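Local coordinates for protein enoyl-CoA hydratase subunit I (Geobacillus kaustophilus, PDB 2PBP) that probably catalyses the reversible addition of water to the double bond of enoyl-CoA thioesters, at residues G142-L147 and E158-G163; L29-V34 and L82-D87. All blocks are in the same frame, centred on the assembly; numbering follows the deposited sequence.

Interaction 1 of 2, residues G142-L147 and E158-G163; sequences GGTQRL and EWLWTG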
ATOM      1  N   GLY A 142      -2.701  20.449  -2.870  1.00  6.53           N
ATOM      2  CA  GLY A 142      -2.357  19.044  -2.994  1.00  6.87           C
ATOM      3  C   GLY A 142      -3.015  18.273  -4.123  1.00  5.86           C
ATOM      4  O   GLY A 142      -2.628  17.142  -4.405  1.00  7.34           O
ATOM      5  N   GLY A 143      -4.009  18.878  -4.766  1.00  3.87           N
ATOM      6  CA  GLY A 143      -4.703  18.215  -5.856  1.00  5.57           C
ATOM      7  C   GLY A 143      -3.808  17.617  -6.931  1.00  6.57           C
ATOM      8  O   GLY A 143      -3.982  16.457  -7.308  1.00  6.36           O
ATOM      9  N   THR A 144      -2.850  18.392  -7.431  1.00  5.76           N
ATOM     10  CA  THR A 144      -1.964  17.888  -8.478  1.00  6.25           C
ATOM     11  C   THR A 144      -1.041  16.794  -7.954  1.00  5.73           C
ATOM     12  O   THR A 144      -0.640  15.902  -8.701  1.00  6.94           O
ATOM     13  CB  THR A 144      -1.086  19.005  -9.087  1.00  4.95           C
ATOM     14  OG1 THR A 144      -0.170  19.495  -8.101  1.00  6.27           O
ATOM     15  CG2 THR A 144      -1.948  20.147  -9.587  1.00  7.27           C
ATOM     16  N   GLN A 145      -0.715  16.860  -6.667  1.00  4.13           N
ATOM     17  CA  GLN A 145       0.181  15.882  -6.066  1.00  5.25           C
ATOM     18  C   GLN A 145      -0.498  14.562  -5.728  1.00  5.17           C
ATOM     19  O   GLN A 145      -0.074  13.501  -6.190  1.00  5.27           O
ATOM     20  CB  GLN A 145       0.816  16.463  -4.800  1.00  5.59           C
ATOM     21  CG  GLN A 145       1.563  17.775  -5.023  1.00  6.19           C
ATOM     22  CD  GLN A 145       2.612  17.664  -6.113  1.00  5.68           C
ATOM     23  OE1 GLN A 145       2.466  18.243  -7.194  1.00  9.53           O
ATOM     24  NE2 GLN A 145       3.669  16.909  -5.843  1.00  2.51           N
ATOM     25  N   ARG A 146      -1.552  14.626  -4.923  1.00  4.74           N
ATOM     26  CA  ARG A 146      -2.254  13.415  -4.527  1.00  6.29           C
ATOM     27  C   ARG A 146      -2.886  12.663  -5.694  1.00  5.72           C
ATOM     28  O   ARG A 146      -2.853  11.432  -5.721  1.00  5.66           O
ATOM     29  CB  ARG A 146      -3.306  13.735  -3.460  1.00  6.25           C
ATOM     30  CG  ARG A 146      -2.710  14.166  -2.114  1.00  7.60           C
ATOM     31  CD  ARG A 146      -3.754  14.096  -1.003  1.00  8.64           C
ATOM     32  NE  ARG A 146      -3.178  14.254   0.332  1.00  9.01           N
ATOM     33  CZ  ARG A 146      -3.046  15.414   0.970  1.00 10.27           C
ATOM     34  NH1 ARG A 146      -3.450  16.544   0.403  1.00 10.49           N
ATOM     35  NH2 ARG A 146      -2.511  15.442   2.185  1.00 12.92           N
ATOM     36  N   LEU A 147      -3.448  13.379  -6.663  1.00  5.58           N
ATOM     37  CA  LEU A 147      -4.062  12.703  -7.804  1.00  5.19           C
ATOM     38  C   LEU A 147      -3.011  11.953  -8.622  1.00  6.20           C
ATOM     39  O   LEU A 147      -3.221  10.805  -9.013  1.00  5.73           O
ATOM     40  CB  LEU A 147      -4.799  13.700  -8.712  1.00  4.87           C
ATOM     41  CG  LEU A 147      -5.676  13.047  -9.790  1.00  5.21           C
ATOM     42  CD1 LEU A 147      -6.856  12.354  -9.120  1.00  4.69           C
ATOM     43  CD2 LEU A 147      -6.189  14.093 -10.778  1.00  5.91           C
ATOM     44  N   GLU A 158      -4.739  14.452 -17.794  1.00  8.37           N
ATOM     45  CA  GLU A 158      -5.975  14.497 -18.562  1.00  8.97           C
ATOM     46  C   GLU A 158      -7.024  15.247 -17.733  1.00  9.44           C
ATOM     47  O   GLU A 158      -7.646  16.202 -18.203  1.00  8.94           O
ATOM     48  CB  GLU A 158      -6.459  13.072 -18.857  1.00 11.22           C
ATOM     49  CG  GLU A 158      -7.588  12.981 -19.871  1.00 16.06           C
ATOM     50  CD  GLU A 158      -8.120  11.566 -20.026  1.00 18.01           C
ATOM     51  OE1 GLU A 158      -7.304  10.631 -20.161  1.00 20.02           O
ATOM     52  OE2 GLU A 158      -9.355  11.386 -20.017  1.00 25.96           O
ATOM     53  N   TRP A 159      -7.204  14.826 -16.486  1.00  8.13           N
ATOM     54  CA  TRP A 159      -8.188  15.459 -15.619  1.00  5.40           C
ATOM     55  C   TRP A 159      -7.826  16.877 -15.191  1.00  4.18           C
ATOM     56  O   TRP A 159      -8.687  17.756 -15.151  1.00  4.49           O
ATOM     57  CB  TRP A 159      -8.426  14.597 -14.376  1.00  7.46           C
ATOM     58  CG  TRP A 159      -8.972  13.247 -14.712  1.00  8.63           C
ATOM     59  CD1 TRP A 159      -8.280  12.073 -14.786  1.00  9.04           C
ATOM     60  CD2 TRP A 159     -10.322  12.941 -15.072  1.00  7.00           C
ATOM     61  NE1 TRP A 159      -9.116  11.052 -15.172  1.00  7.94           N
ATOM     62  CE2 TRP A 159     -10.376  11.558 -15.353  1.00  8.82           C
ATOM     63  CE3 TRP A 159     -11.492  13.701 -15.186  1.00  8.71           C
ATOM     64  CZ2 TRP A 159     -11.558  10.916 -15.742  1.00  9.63           C
ATOM     65  CZ3 TRP A 159     -12.671  13.064 -15.574  1.00  8.71           C
ATOM     66  CH2 TRP A 159     -12.691  11.684 -15.846  1.00 11.65           C
ATOM     67  N   LEU A 160      -6.555  17.095 -14.869  1.00  4.84           N
ATOM     68  CA  LEU A 160      -6.096  18.406 -14.423  1.00  3.65           C
ATOM     69  C   LEU A 160      -6.107  19.460 -15.530  1.00  5.33           C
ATOM     70  O   LEU A 160      -6.446  20.616 -15.283  1.00  7.97           O
ATOM     71  CB  LEU A 160      -4.690  18.284 -13.825  1.00  3.08           C
ATOM     72  CG  LEU A 160      -4.610  17.445 -12.544  1.00  5.67           C
ATOM     73  CD1 LEU A 160      -3.163  17.094 -12.237  1.00  5.28           C
ATOM     74  CD2 LEU A 160      -5.237  18.223 -11.387  1.00  4.65           C
ATOM     75  N   TRP A 161      -5.749  19.058 -16.746  1.00  5.98           N
ATOM     76  CA  TRP A 161      -5.716  19.986 -17.877  1.00  5.31           C
ATOM     77  C   TRP A 161      -7.094  20.343 -18.441  1.00  7.69           C
ATOM     78  O   TRP A 161      -7.296  21.457 -18.925  1.00  7.05           O
ATOM     79  CB  TRP A 161      -4.862  19.414 -19.011  1.00  3.29           C
ATOM     80  CG  TRP A 161      -3.375  19.568 -18.844  1.00  6.05           C
ATOM     81  CD1 TRP A 161      -2.716  20.337 -17.923  1.00  5.46           C
ATOM     82  CD2 TRP A 161      -2.370  18.993 -19.681  1.00  6.35           C
ATOM     83  NE1 TRP A 161      -1.359  20.278 -18.141  1.00  5.71           N
ATOM     84  CE2 TRP A 161      -1.117  19.461 -19.217  1.00  6.80           C
ATOM     85  CE3 TRP A 161      -2.400  18.131 -20.787  1.00  5.81           C
ATOM     86  CZ2 TRP A 161       0.090  19.094 -19.817  1.00  6.94           C
ATOM     87  CZ3 TRP A 161      -1.201  17.766 -21.385  1.00  5.71           C
ATOM     88  CH2 TRP A 161       0.030  18.248 -20.898  1.00  4.10           C
ATOM     89  N   THR A 162      -8.036  19.403 -18.381  1.00  8.33           N
ATOM     90  CA  THR A 162      -9.381  19.628 -18.919  1.00  8.83           C
ATOM     91  C   THR A 162     -10.414  20.113 -17.907  1.00  9.39           C
ATOM     92  O   THR A 162     -11.389  20.773 -18.277  1.00  8.92           O
ATOM     93  CB  THR A 162      -9.943  18.346 -19.572  1.00 10.46           C
ATOM     94  OG1 THR A 162     -10.146  17.341 -18.568  1.00  9.96           O
ATOM     95  CG2 THR A 162      -8.987  17.827 -20.626  1.00  9.29           C
ATOM     96  N   GLY A 163     -10.209  19.778 -16.638  1.00  8.46           N
ATOM     97  CA  GLY A 163     -11.146  20.185 -15.608  1.00  7.89           C
ATOM     98  C   GLY A 163     -12.445  19.399 -15.646  1.00  9.59           C
ATOM     99  O   GLY A 163     -13.426  19.784 -15.010  1.00  8.31           O
TER

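Interaction 2 of 2, residues L29-V34 and L82-D87; sequences LSRQMV and LNQFAD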
ATOM      1  N   LEU A  29     -15.167  25.888   0.007  1.00  7.69           N
ATOM      2  CA  LEU A  29     -14.001  25.878   0.879  1.00  6.67           C
ATOM      3  C   LEU A  29     -13.206  27.179   0.845  1.00  7.95           C
ATOM      4  O   LEU A  29     -12.109  27.241   0.293  1.00  9.84           O
ATOM      5  CB  LEU A  29     -13.088  24.697   0.531  1.00  7.81           C
ATOM      6  CG  LEU A  29     -13.719  23.333   0.815  1.00 10.03           C
ATOM      7  CD1 LEU A  29     -12.728  22.223   0.511  1.00 12.53           C
ATOM      8  CD2 LEU A  29     -14.151  23.279   2.270  1.00 12.11           C
ATOM      9  N   SER A  30     -13.779  28.220   1.438  1.00 10.37           N
ATOM     10  CA  SER A  30     -13.118  29.518   1.518  1.00  9.37           C
ATOM     11  C   SER A  30     -12.054  29.359   2.596  1.00  9.17           C
ATOM     12  O   SER A  30     -12.038  28.350   3.299  1.00  6.43           O
ATOM     13  CB  SER A  30     -14.117  30.587   1.953  1.00  9.63           C
ATOM     14  OG  SER A  30     -14.670  30.262   3.220  1.00 12.06           O
ATOM     15  N   ARG A  31     -11.167  30.338   2.738  1.00  7.38           N
ATOM     16  CA  ARG A  31     -10.142  30.235   3.764  1.00  8.96           C
ATOM     17  C   ARG A  31     -10.783  30.096   5.146  1.00 10.00           C
ATOM     18  O   ARG A  31     -10.273  29.376   6.004  1.00  9.22           O
ATOM     19  CB  ARG A  31      -9.215  31.455   3.739  1.00  9.08           C
ATOM     20  CG  ARG A  31      -8.351  31.570   2.487  1.00 11.48           C
ATOM     21  CD  ARG A  31      -7.225  32.574   2.700  1.00 13.89           C
ATOM     22  NE  ARG A  31      -7.727  33.884   3.110  1.00 19.79           N
ATOM     23  CZ  ARG A  31      -8.298  34.758   2.289  1.00 20.26           C
ATOM     24  NH1 ARG A  31      -8.438  34.470   1.003  1.00 23.12           N
ATOM     25  NH2 ARG A  31      -8.734  35.920   2.756  1.00 22.96           N
ATOM     26  N   GLN A  32     -11.908  30.775   5.357  1.00  9.09           N
ATOM     27  CA  GLN A  32     -12.599  30.711   6.643  1.00 11.59           C
ATOM     28  C   GLN A  32     -13.130  29.304   6.916  1.00  9.82           C
ATOM     29  O   GLN A  32     -12.983  28.780   8.021  1.00  8.60           O
ATOM     30  CB  GLN A  32     -13.754  31.717   6.677  1.00 14.93           C
ATOM     31  CG  GLN A  32     -14.575  31.700   7.963  1.00 18.81           C
ATOM     32  CD  GLN A  32     -13.725  31.889   9.204  1.00 26.12           C
ATOM     33  OE1 GLN A  32     -12.755  32.649   9.198  1.00 29.21           O
ATOM     34  NE2 GLN A  32     -14.096  31.208  10.284  1.00 30.04           N
ATOM     35  N   MET A  33     -13.749  28.702   5.905  1.00  8.47           N
ATOM     36  CA  MET A  33     -14.297  27.352   6.030  1.00 10.22           C
ATOM     37  C   MET A  33     -13.183  26.353   6.342  1.00  9.35           C
ATOM     38  O   MET A  33     -13.314  25.520   7.241  1.00  7.91           O
ATOM     39  CB  MET A  33     -15.010  26.954   4.729  1.00  9.11           C
ATOM     40  CG  MET A  33     -15.471  25.497   4.662  1.00 12.09           C
ATOM     41  SD  MET A  33     -16.766  25.060   5.849  1.00 13.16           S
ATOM     42  CE  MET A  33     -18.242  25.328   4.832  1.00 11.82           C
ATOM     43  N   VAL A  34     -12.085  26.439   5.599  1.00  8.98           N
ATOM     44  CA  VAL A  34     -10.958  25.537   5.817  1.00  7.63           C
ATOM     45  C   VAL A  34     -10.420  25.668   7.240  1.00  8.09           C
ATOM     46  O   VAL A  34     -10.134  24.663   7.892  1.00  8.64           O
ATOM     47  CB  VAL A  34      -9.817  25.815   4.811  1.00  5.07           C
ATOM     48  CG1 VAL A  34      -8.604  24.940   5.132  1.00  6.62           C
ATOM     49  CG2 VAL A  34     -10.309  25.543   3.392  1.00  5.72           C
ATOM     50  N   LEU A  82      -0.483  35.462   2.879  1.00  7.22           N
ATOM     51  CA  LEU A  82      -1.616  34.707   3.413  1.00  7.34           C
ATOM     52  C   LEU A  82      -1.201  33.300   3.832  1.00  7.08           C
ATOM     53  O   LEU A  82      -1.640  32.805   4.870  1.00  6.37           O
ATOM     54  CB  LEU A  82      -2.744  34.611   2.379  1.00  7.92           C
ATOM     55  CG  LEU A  82      -3.687  35.812   2.257  1.00  8.91           C
ATOM     56  CD1 LEU A  82      -4.670  35.581   1.115  1.00  9.21           C
ATOM     57  CD2 LEU A  82      -4.429  36.014   3.568  1.00 10.99           C
ATOM     58  N   ASN A  83      -0.364  32.662   3.018  1.00  5.63           N
ATOM     59  CA  ASN A  83       0.110  31.306   3.299  1.00  7.40           C
ATOM     60  C   ASN A  83      -1.067  30.422   3.714  1.00  7.25           C
ATOM     61  O   ASN A  83      -0.992  29.666   4.685  1.00  6.10           O
ATOM     62  CB  ASN A  83       1.173  31.350   4.403  1.00  7.57           C
ATOM     63  CG  ASN A  83       1.855  30.012   4.610  1.00 10.41           C
ATOM     64  OD1 ASN A  83       1.822  29.144   3.740  1.00  7.91           O
ATOM     65  ND2 ASN A  83       2.491  29.844   5.765  1.00  8.00           N
ATOM     66  N   GLN A  84      -2.150  30.513   2.947  1.00  6.75           N
ATOM     67  CA  GLN A  84      -3.372  29.768   3.230  1.00  7.21           C
ATOM     68  C   GLN A  84      -3.243  28.251   3.177  1.00  6.76           C
ATOM     69  O   GLN A  84      -4.024  27.537   3.803  1.00  8.83           O
ATOM     70  CB  GLN A  84      -4.478  30.202   2.265  1.00  5.01           C
ATOM     71  CG  GLN A  84      -4.329  29.645   0.853  1.00  7.45           C
ATOM     72  CD  GLN A  84      -5.197  30.384  -0.150  1.00 10.24           C
ATOM     73  OE1 GLN A  84      -4.963  31.558  -0.431  1.00 10.08           O
ATOM     74  NE2 GLN A  84      -6.204  29.703  -0.689  1.00  6.89           N
ATOM     75  N   PHE A  85      -2.265  27.748   2.439  1.00  6.21           N
ATOM     76  CA  PHE A  85      -2.129  26.306   2.328  1.00  6.60           C
ATOM     77  C   PHE A  85      -1.458  25.643   3.521  1.00  7.74           C
ATOM     78  O   PHE A  85      -1.356  24.420   3.582  1.00  5.43           O
ATOM     79  CB  PHE A  85      -1.441  25.963   1.009  1.00  6.20           C
ATOM     80  CG  PHE A  85      -2.212  26.439  -0.186  1.00  5.74           C
ATOM     81  CD1 PHE A  85      -3.485  25.932  -0.450  1.00  5.99           C
ATOM     82  CD2 PHE A  85      -1.710  27.449  -0.997  1.00  7.01           C
ATOM     83  CE1 PHE A  85      -4.249  26.433  -1.506  1.00  9.96           C
ATOM     84  CE2 PHE A  85      -2.463  27.958  -2.053  1.00  7.39           C
ATOM     85  CZ  PHE A  85      -3.737  27.449  -2.308  1.00  8.01           C
ATOM     86  N   ALA A  86      -1.016  26.452   4.481  1.00  7.77           N
ATOM     87  CA  ALA A  86      -0.411  25.900   5.689  1.00  8.01           C
ATOM     88  C   ALA A  86      -1.524  25.169   6.438  1.00  7.25           C
ATOM     89  O   ALA A  86      -1.274  24.185   7.134  1.00  5.92           O
ATOM     90  CB  ALA A  86       0.166  27.008   6.554  1.00  6.55           C
ATOM     91  N   ASP A  87      -2.755  25.656   6.294  1.00  8.28           N
ATOM     92  CA  ASP A  87      -3.897  25.017   6.946  1.00  8.32           C
ATOM     93  C   ASP A  87      -4.125  23.643   6.328  1.00  7.59           C
ATOM     94  O   ASP A  87      -4.516  22.701   7.014  1.00  7.05           O
ATOM     95  CB  ASP A  87      -5.167  25.861   6.796  1.00  9.99           C
ATOM     96  CG  ASP A  87      -5.346  26.855   7.929  1.00 15.95           C
ATOM     97  OD1 ASP A  87      -4.515  26.853   8.863  1.00 17.22           O
ATOM     98  OD2 ASP A  87      -6.324  27.632   7.889  1.00 16.22           O
TER
HETATM   99  O   HOH W   1      -7.130  33.133  -0.941  1.00  9.85           O
HETATM  100  O   HOH W   2      -7.634  28.801   5.936  1.00 12.75           O

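Interaction 1 of 2, residues G142-L147 and E158-G163
L160 reaches from the helix of E158-G163 into the angle between T144 and L147, and its two methyl branches do most of the touching. CD1 of L160 lies 4.0 Å from CA of T144, against the backbone of the opposing helix, while CD2 of L160 meets the methyl CG2 of T144 at 4.2 Å. L147 comes alongside, the two leucines sliding past each other in opposite directions, so that L147 CD2 rests 4.1 Å from L160 CG. The same CD2 also approaches CB of W159 at 4.3 Å. L147 gets there because its CG stands anti to the backbone N (chi1 -170°). Branched leucines suit this buried seam, and F111 and F130 press on L147 and L160 respectively.

The two helices, 143-151 and 153-162, form an antiparallel helical hairpin within the crotonase fold. The axes of the two short helical segments come no closer than 11.0 Å, at 159° between their N-to-C directions, a spacing bridged chiefly by the two leucines. G142 at the N-cap has positive phi; a CB there would strike R146 NH1, so glycine fits.

Toward solvent the contact gives way to exposed residues: Q145, E158, W161 and T162 take no part in the apolar packing. Two local side-chain bonds lie here. T144 OG1 donates to Q145 OE1 over 3.1 Å, in the carbonyl plane on a lone pair. T162 OG1 turns back to E158 O at 2.8 Å, tilted 25° from the carbonyl plane, while T162 N reaches that oxygen from the opposite face.

Interaction 2 of 2, residues L29-V34 and L82-D87
R31 lays its guanidinium against L82 and its aliphatic stem against Q84, joining the first turn of helix 31-46 to the turn that leads into helix 86-92 of the crotonase fold. The start of helix 31-46 is capped by S30, whose OG accepts from M33 N at 3.2 Å; a small hydroxyl residue is well suited to such an N-cap. N83 to A86 form a type I beta turn, and N83, with positive phi, ends the preceding helix.

Van der Waals packing carries the direct contact. L82 CD1 sits over the centre of one guanidinium face, 3.8 Å above its plane, and the two side chains cross at about a right angle. A bend at chi3 (-56°) turns the R31 head toward L82, while R31 CD remains 3.7 Å from Q84 CB. Deeper in, V34 CG1 meets D87 CB at 3.9 Å, and W88 also touches V34; a compact branched valine fills this buried place.

The polar links run through water. One water accepts from R31 NH1 and donates to Q84 OE1, tying the two side-chain ends together although their flat groups are turned 56° apart. With an alanine in place of R31, L82 would probably lose its flat cover and Q84 OE1 this water link. R78 brings a like charge near R31 NH2; the backbone N of R31 is separately hydrogen-bonded to E70 OE2. The second water donates both to R31 O and, over 2.6 Å, to D87 OD2.

In the fold
Interactions 1 and 2 do not touch: their centres are 19 Å apart and their nearest atoms about 6 Å. Helix 86-92, which begins in interaction 2, connects the two. Its last residue, S92, is hydrogen-bonded through OG to R146 NH2 of interaction 1, and F85 of L82-D87 packs on A141, the neighbour of G142. Thus the second segment of interaction 2 meets the approach to the helical hairpin of G142-L147 and E158-G163, while R31 and V34 tie that same segment to helix 31-46. At the start of the hairpin, G143 N is hydrogen-bonded to E112 OE2 on helix 109-115, joining interaction 1 to another helix of the fold.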